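Local coordinates for 2-oxo-1,2-dihydroquinoline 8-monooxygenase, oxygenase component (Pseudomonas putida, PDB 1Z02), which probably hydroxylates 2-oxo-1,2-dihydroquinoline at position 8, drawing on a Rieske [2Fe-2S] cluster and a mononuclear iron, at residues P189-D194 and W329-R334. Residues are numbered along the deposited sequence; the frame is centred on the assembly and turned at random.
Sequences PSVLDD and WEILVR
Ser190 N hands its hydrogen to Asp193 OD1 over 2.9 Å, a nearly straight bond (165° at the hydrogen) that meets the oxygen from above the carboxylate plane, 68° out of it. The other carboxylate oxygen, Asp193 OD2, forms a salt bridge with Arg172, so both oxygens of the carboxylate have a partner. Coming back the other way, Asp193 N reaches Ser190 O at 3.2 Å and closes a type I beta turn from Ser190 to Asp193. Ser190 OG also accepts from Leu192 N at 3.2 Å, an ST turn at the start of the same turn. Braced by these bonds, the loop lays apolar atoms of Pro189 and Val191 on strand 325-335. That strand is the second of seven in the antiparallel sheet of the catalytic domain, which belongs to the Bet v 1-like clan, and is hydrogen-bonded between 196-206 and 313-320; the contact lies away from the iron sites. Past Asp194 the chain soon enters strand 196-206, outermost in the sheet within this chain. Ile331 and Val333, two residues apart, offer the loop one face of the strand, while Leu332 and Arg334 turn to the other, where Leu332 meets Tyr353 and Leu358 of helix 339-359 and Arg334 meets Phe345. Val191 CG1 touches both Ile331 and Val333: Ile331 CD1 at 3.9 Å and Val333 CG2 at the same distance, its side chain crossing each at about a right angle. Val333 CG1 stands anti to the backbone N (chi1 -176°), which carries it to the Pro189 ring; the two side chains slide past each other in opposite directions, 4.1 Å from Pro189 CG to Val333 CG1. Pro189 CG also rests 3.8 Å from Val333 O. Tyr315 OH hydrogen-bonds to Pro189 O, and Asn145 ND2 to Val191 O.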
# COMPACT_ATOMS: atom_id res chain seq x y z
N PRO A 189 -22.94 27.06 25.74
CA PRO A 189 -22.27 28.16 25.05
C PRO A 189 -21.81 27.76 23.65
O PRO A 189 -21.70 26.58 23.34
CB PRO A 189 -21.10 28.48 25.98
CG PRO A 189 -20.74 27.14 26.52
CD PRO A 189 -22.10 26.54 26.83
N SER A 190 -21.55 28.76 22.82
CA SER A 190 -21.09 28.55 21.44
C SER A 190 -19.63 29.00 21.37
O SER A 190 -19.18 29.75 22.25
CB SER A 190 -21.94 29.39 20.48
OG SER A 190 -21.45 29.31 19.15
N VAL A 191 -18.88 28.56 20.38
CA VAL A 191 -17.49 29.01 20.30
C VAL A 191 -17.50 30.47 19.82
O VAL A 191 -16.47 31.15 19.84
CB VAL A 191 -16.61 28.15 19.32
CG1 VAL A 191 -16.74 26.71 19.63
CG2 VAL A 191 -16.92 28.48 17.90
N LEU A 192 -18.67 30.95 19.41
CA LEU A 192 -18.83 32.33 18.95
C LEU A 192 -19.09 33.29 20.11
O LEU A 192 -18.95 34.51 19.95
CB LEU A 192 -19.97 32.44 17.93
CG LEU A 192 -19.82 31.75 16.57
CD1 LEU A 192 -21.10 31.94 15.78
CD2 LEU A 192 -18.64 32.35 15.82
N ASP A 193 -19.47 32.75 21.26
CA ASP A 193 -19.78 33.56 22.44
C ASP A 193 -18.57 34.26 23.04
O ASP A 193 -17.45 33.75 23.01
CB ASP A 193 -20.45 32.70 23.52
CG ASP A 193 -21.86 32.29 23.15
OD1 ASP A 193 -22.41 31.38 23.80
OD2 ASP A 193 -22.42 32.90 22.22
N ASP A 194 -18.80 35.45 23.58
CA ASP A 194 -17.72 36.20 24.20
C ASP A 194 -17.23 35.43 25.43
O ASP A 194 -18.03 34.84 26.16
CB ASP A 194 -18.20 37.60 24.61
CG ASP A 194 -18.28 38.56 23.44
OD1 ASP A 194 -18.71 39.72 23.64
OD2 ASP A 194 -17.90 38.17 22.31
N TRP A 329 -12.32 15.96 15.48
CA TRP A 329 -12.18 17.02 16.48
C TRP A 329 -13.08 16.78 17.68
O TRP A 329 -14.23 16.36 17.53
CB TRP A 329 -12.53 18.38 15.87
CG TRP A 329 -11.54 18.89 14.86
CD1 TRP A 329 -11.25 18.34 13.64
CD2 TRP A 329 -10.74 20.07 14.97
NE1 TRP A 329 -10.32 19.11 12.99
CE2 TRP A 329 -9.99 20.18 13.78
CE3 TRP A 329 -10.58 21.05 15.96
CZ2 TRP A 329 -9.09 21.23 13.56
CZ3 TRP A 329 -9.69 22.09 15.74
CH2 TRP A 329 -8.96 22.17 14.54
N GLU A 330 -12.54 17.05 18.87
CA GLU A 330 -13.28 16.93 20.12
C GLU A 330 -12.94 18.14 20.97
O GLU A 330 -11.81 18.27 21.40
CB GLU A 330 -12.85 15.71 20.93
CG GLU A 330 -13.11 14.37 20.33
CD GLU A 330 -12.56 13.28 21.20
OE1 GLU A 330 -13.11 13.07 22.31
OE2 GLU A 330 -11.56 12.65 20.80
N ILE A 331 -13.90 19.04 21.19
CA ILE A 331 -13.62 20.19 22.03
C ILE A 331 -14.69 20.38 23.09
O ILE A 331 -15.86 20.00 22.90
CB ILE A 331 -13.47 21.52 21.22
CG1 ILE A 331 -14.82 21.93 20.62
CG2 ILE A 331 -12.40 21.37 20.16
CD1 ILE A 331 -14.85 23.31 20.04
N LEU A 332 -14.28 20.97 24.21
CA LEU A 332 -15.18 21.28 25.31
C LEU A 332 -15.13 22.78 25.44
O LEU A 332 -14.06 23.38 25.45
CB LEU A 332 -14.70 20.62 26.61
CG LEU A 332 -14.77 19.09 26.63
CD1 LEU A 332 -14.20 18.56 27.92
CD2 LEU A 332 -16.22 18.66 26.44
N VAL A 333 -16.31 23.39 25.52
CA VAL A 333 -16.40 24.84 25.62
C VAL A 333 -17.11 25.25 26.91
O VAL A 333 -18.08 24.60 27.33
CB VAL A 333 -17.19 25.41 24.41
CG1 VAL A 333 -17.20 26.93 24.47
CG2 VAL A 333 -16.55 24.94 23.10
N ARG A 334 -16.61 26.30 27.54
CA ARG A 334 -17.21 26.85 28.75
C ARG A 334 -16.87 28.33 28.81
O ARG A 334 -15.72 28.71 28.62
CB ARG A 334 -16.67 26.16 30.01
CG ARG A 334 -17.39 26.63 31.27
CD ARG A 334 -16.73 26.17 32.56
NE ARG A 334 -17.50 26.64 33.71
CZ ARG A 334 -18.20 25.85 34.52
NH1 ARG A 334 -18.87 26.37 35.54
NH2 ARG A 334 -18.22 24.54 34.32